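Local coordinates for protein prolyl oligopeptidase (Novosphingobium capsulatum, PDB 1YR2) that probably hydrolyses peptide bonds on the carboxyl side of proline, and of alanine, in oligopeptides, as a serine peptidase of the prolyl oligopeptidase family, at residues I284-V298 / V309-D321. Numbering follows the deposited sequence.
Sequences ITSSEGTDPVNTVHV and VTALIPDLKAQWD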
# COMPACT_ATOMS: atom_id res chain seq x y z
N ILE A 284 3.74 -27.82 5.89
CA ILE A 284 4.72 -27.02 6.60
C ILE A 284 5.58 -26.28 5.56
O ILE A 284 6.18 -26.89 4.69
CB ILE A 284 5.59 -27.88 7.53
CG1 ILE A 284 4.70 -28.49 8.60
CG2 ILE A 284 6.69 -27.02 8.15
CD1 ILE A 284 5.33 -29.60 9.30
N THR A 285 5.58 -24.96 5.70
CA THR A 285 6.35 -24.03 4.89
C THR A 285 7.55 -23.56 5.69
O THR A 285 7.40 -23.08 6.82
CB THR A 285 5.41 -22.85 4.61
OG1 THR A 285 4.34 -23.35 3.78
CG2 THR A 285 6.04 -21.84 3.76
N SER A 286 8.72 -23.59 5.07
CA SER A 286 9.94 -23.28 5.76
C SER A 286 10.83 -22.36 4.92
O SER A 286 11.00 -22.53 3.71
CB SER A 286 10.71 -24.58 6.09
OG SER A 286 9.89 -25.54 6.71
N SER A 287 11.42 -21.39 5.60
CA SER A 287 12.31 -20.42 4.96
C SER A 287 13.42 -19.99 5.88
O SER A 287 13.40 -20.29 7.08
CB SER A 287 11.49 -19.21 4.49
OG SER A 287 10.93 -18.50 5.60
N GLU A 288 14.36 -19.24 5.33
CA GLU A 288 15.48 -18.75 6.06
C GLU A 288 15.85 -17.41 5.47
O GLU A 288 16.04 -17.34 4.26
CB GLU A 288 16.61 -19.76 5.83
CG GLU A 288 17.77 -19.55 6.69
CD GLU A 288 18.77 -20.68 6.58
OE1 GLU A 288 18.37 -21.89 6.61
OE2 GLU A 288 19.96 -20.33 6.50
N GLY A 289 15.92 -16.36 6.27
CA GLY A 289 16.60 -15.12 5.87
C GLY A 289 16.04 -14.26 4.72
O GLY A 289 16.76 -13.99 3.75
N THR A 290 14.79 -13.79 4.85
CA THR A 290 14.13 -12.84 3.87
C THR A 290 14.17 -13.09 2.32
O THR A 290 13.47 -12.38 1.60
CB THR A 290 14.57 -11.33 4.08
OG1 THR A 290 15.86 -11.11 3.49
CG2 THR A 290 14.73 -10.96 5.56
N ASP A 291 14.94 -14.03 1.79
CA ASP A 291 14.75 -14.39 0.37
C ASP A 291 13.36 -15.04 0.26
O ASP A 291 13.00 -15.88 1.09
CB ASP A 291 15.82 -15.35 -0.14
CG ASP A 291 17.13 -15.20 0.62
OD1 ASP A 291 17.27 -15.85 1.73
OD2 ASP A 291 18.04 -14.43 0.20
N PRO A 292 12.57 -14.64 -0.74
CA PRO A 292 11.19 -15.11 -0.89
C PRO A 292 11.12 -16.49 -1.56
O PRO A 292 10.52 -16.62 -2.66
CB PRO A 292 10.56 -14.02 -1.76
CG PRO A 292 11.70 -13.55 -2.63
CD PRO A 292 12.95 -13.69 -1.82
N VAL A 293 11.76 -17.49 -0.94
CA VAL A 293 11.76 -18.87 -1.39
C VAL A 293 11.54 -19.79 -0.17
O VAL A 293 11.82 -19.41 0.95
CB VAL A 293 13.04 -19.30 -2.20
CG1 VAL A 293 13.25 -18.38 -3.43
CG2 VAL A 293 14.32 -19.36 -1.38
N ASN A 294 11.03 -20.99 -0.42
CA ASN A 294 10.67 -21.87 0.68
C ASN A 294 10.61 -23.33 0.30
O ASN A 294 10.42 -23.66 -0.86
CB ASN A 294 9.37 -21.43 1.38
CG ASN A 294 8.15 -21.60 0.50
OD1 ASN A 294 7.85 -20.72 -0.33
ND2 ASN A 294 7.43 -22.76 0.65
N THR A 295 10.78 -24.18 1.31
CA THR A 295 10.56 -25.59 1.19
C THR A 295 9.15 -25.91 1.63
O THR A 295 8.47 -25.08 2.20
CB THR A 295 11.54 -26.41 2.06
OG1 THR A 295 11.30 -26.17 3.45
CG2 THR A 295 13.03 -26.06 1.76
N VAL A 296 8.74 -27.15 1.33
CA VAL A 296 7.41 -27.62 1.68
C VAL A 296 7.53 -29.04 2.14
O VAL A 296 8.12 -29.88 1.40
CB VAL A 296 6.40 -27.52 0.47
CG1 VAL A 296 4.99 -28.01 0.91
CG2 VAL A 296 6.30 -26.10 -0.06
N HIS A 297 7.03 -29.32 3.35
CA HIS A 297 6.84 -30.67 3.84
C HIS A 297 5.35 -30.94 4.09
O HIS A 297 4.59 -29.99 4.39
CB HIS A 297 7.60 -30.91 5.14
CG HIS A 297 9.09 -30.91 4.98
ND1 HIS A 297 9.82 -29.78 4.72
CD2 HIS A 297 9.98 -31.94 5.00
CE1 HIS A 297 11.10 -30.10 4.61
NE2 HIS A 297 11.23 -31.41 4.77
N VAL A 298 4.91 -32.19 3.91
CA VAL A 298 3.50 -32.53 4.10
C VAL A 298 3.35 -33.76 4.98
O VAL A 298 4.26 -34.57 5.08
CB VAL A 298 2.75 -32.76 2.76
CG1 VAL A 298 2.79 -31.49 1.94
CG2 VAL A 298 3.31 -33.94 2.00
N VAL A 309 6.05 -37.01 8.37
CA VAL A 309 6.27 -35.74 7.64
C VAL A 309 7.27 -36.02 6.52
O VAL A 309 8.37 -36.55 6.78
CB VAL A 309 6.81 -34.63 8.56
CG1 VAL A 309 7.03 -33.31 7.79
CG2 VAL A 309 5.86 -34.35 9.68
N THR A 310 6.87 -35.75 5.27
CA THR A 310 7.77 -35.98 4.11
C THR A 310 7.98 -34.72 3.34
O THR A 310 7.13 -33.85 3.29
CB THR A 310 7.21 -36.98 3.13
OG1 THR A 310 5.83 -36.68 2.91
CG2 THR A 310 7.27 -38.41 3.66
N ALA A 311 9.12 -34.64 2.68
CA ALA A 311 9.50 -33.47 1.94
C ALA A 311 8.80 -33.49 0.60
O ALA A 311 8.91 -34.47 -0.12
CB ALA A 311 11.02 -33.49 1.72
N LEU A 312 8.10 -32.42 0.25
CA LEU A 312 7.52 -32.34 -1.10
C LEU A 312 8.41 -31.47 -1.99
O LEU A 312 8.64 -31.80 -3.11
CB LEU A 312 6.14 -31.70 -0.98
CG LEU A 312 4.90 -32.12 -1.74
CD1 LEU A 312 3.99 -30.93 -1.96
CD2 LEU A 312 5.14 -32.93 -3.01
N ILE A 313 8.84 -30.33 -1.49
CA ILE A 313 9.79 -29.44 -2.17
C ILE A 313 10.96 -29.33 -1.19
O ILE A 313 10.89 -28.60 -0.22
CB ILE A 313 9.15 -28.02 -2.39
CG1 ILE A 313 7.90 -28.08 -3.26
CG2 ILE A 313 10.21 -27.01 -2.91
CD1 ILE A 313 8.10 -28.56 -4.69
N PRO A 314 11.99 -30.15 -1.36
CA PRO A 314 13.04 -30.24 -0.33
C PRO A 314 14.09 -29.12 -0.32
O PRO A 314 14.80 -28.98 0.69
CB PRO A 314 13.71 -31.60 -0.64
CG PRO A 314 13.37 -31.91 -2.05
CD PRO A 314 12.14 -31.15 -2.41
N ASP A 315 14.25 -28.40 -1.40
CA ASP A 315 15.33 -27.40 -1.49
C ASP A 315 14.76 -25.99 -1.53
O ASP A 315 13.61 -25.76 -1.91
CB ASP A 315 16.22 -27.64 -2.71
CG ASP A 315 16.80 -29.04 -2.75
OD1 ASP A 315 17.40 -29.48 -1.73
OD2 ASP A 315 16.69 -29.78 -3.77
N LEU A 316 15.58 -25.03 -1.13
CA LEU A 316 15.21 -23.62 -1.17
C LEU A 316 15.61 -23.04 -2.49
O LEU A 316 16.77 -22.64 -2.64
CB LEU A 316 15.97 -22.87 -0.09
CG LEU A 316 15.52 -23.02 1.35
CD1 LEU A 316 16.51 -22.32 2.22
CD2 LEU A 316 14.13 -22.41 1.52
N LYS A 317 14.68 -23.00 -3.43
CA LYS A 317 14.92 -22.60 -4.82
C LYS A 317 13.86 -21.61 -5.32
O LYS A 317 14.16 -20.71 -6.09
CB LYS A 317 14.86 -23.82 -5.75
CG LYS A 317 16.07 -24.73 -5.73
CD LYS A 317 15.86 -25.92 -6.71
CE LYS A 317 17.06 -26.88 -6.73
NZ LYS A 317 16.64 -28.35 -6.75
N ALA A 318 12.63 -21.78 -4.87
CA ALA A 318 11.49 -20.98 -5.34
C ALA A 318 10.42 -20.76 -4.27
O ALA A 318 10.39 -21.48 -3.27
CB ALA A 318 10.88 -21.67 -6.59
N GLN A 319 9.57 -19.75 -4.48
CA GLN A 319 8.33 -19.55 -3.76
C GLN A 319 7.31 -20.67 -4.05
O GLN A 319 7.03 -20.98 -5.17
CB GLN A 319 7.73 -18.15 -4.10
CG GLN A 319 6.38 -17.82 -3.41
CD GLN A 319 5.53 -16.80 -4.17
OE1 GLN A 319 6.00 -15.73 -4.46
NE2 GLN A 319 4.30 -17.17 -4.55
N TRP A 320 6.76 -21.26 -3.00
CA TRP A 320 5.67 -22.24 -3.04
C TRP A 320 4.72 -21.90 -1.90
O TRP A 320 4.94 -22.35 -0.77
CB TRP A 320 6.19 -23.64 -2.82
CG TRP A 320 6.92 -24.19 -3.96
CD1 TRP A 320 8.26 -24.07 -4.20
CD2 TRP A 320 6.37 -24.92 -5.05
NE1 TRP A 320 8.57 -24.68 -5.39
CE2 TRP A 320 7.44 -25.24 -5.92
CE3 TRP A 320 5.10 -25.41 -5.36
CZ2 TRP A 320 7.27 -25.99 -7.10
CZ3 TRP A 320 4.91 -26.10 -6.52
CH2 TRP A 320 6.00 -26.40 -7.39
N ASP A 321 3.71 -21.08 -2.18
CA ASP A 321 2.78 -20.58 -1.16
C ASP A 321 1.54 -21.50 -1.19
O ASP A 321 0.87 -21.62 -2.23
CB ASP A 321 2.28 -19.19 -1.51
CG ASP A 321 3.34 -18.10 -1.31
OD1 ASP A 321 4.31 -18.28 -0.55
OD2 ASP A 321 3.22 -17.03 -1.90
O HOH W 1 11.97 -23.99 -3.10
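Within one four-stranded blade of the N-terminal beta-propeller, Val296, His297 and Val298 pair antiparallel with the outermost strand, 305-311, and its continuation to Ile313, and the chain then crosses to the next blade at Trp320. Val298 and Thr310 form a hydrogen-bonded pair, with Val298 N 2.8 Å from Thr310 O. A classic beta bulge follows, in which Val296 O accepts from both Leu312 N (2.8 Å) and Ile313 N (3.0 Å); Ile313 O in turn receives Val296 N. On one face of the sheet His297 CD2 lies 3.5 Å from Ala311 CA, the ring meeting the strand obliquely, while its CB meets Val309 CG1. The other face carries Val296 and Val298, whose CG1 atoms both approach Leu312 CD1.

Asn294 ties the two blades together. Its side chain, CG set between backbone N and carbonyl carbon (chi1 68°), grips the backbone of Trp320 twice: OD1 takes Trp320 N at 2.9 Å in a nearly straight bond (175°), and ND2 gives a proton to Trp320 O at 2.9 Å. The second ND2 proton goes to Thr295 O, so three bonds fix the rotation of this buried amide, while Asn294 N reaches Ala318 O. Beside it, Val296 CG2 packs 3.7 Å from Trp320 CB, and Ile313 CD1 sits above one face of the indole, toward its rim. Leu316 folds its CD2 back against Asn294 CA, next to Thr295 CG2. A water lies within hydrogen-bonding distance of Asn294 O and Asp315 O and accepts from Lys317 N, where the chain runs between the two blades.

Around the contact, Phe261 from strand 258-261 of the preceding blade touches His297, Ile284 and Val309. On the following blade, Phe332 of strand 329-334 meets Val296 and Trp320, and Phe355 of strand 354-357 lies against Leu312 and Ile313, so the contact runs from the outer edge of one blade to the first strand of the next, 320-326.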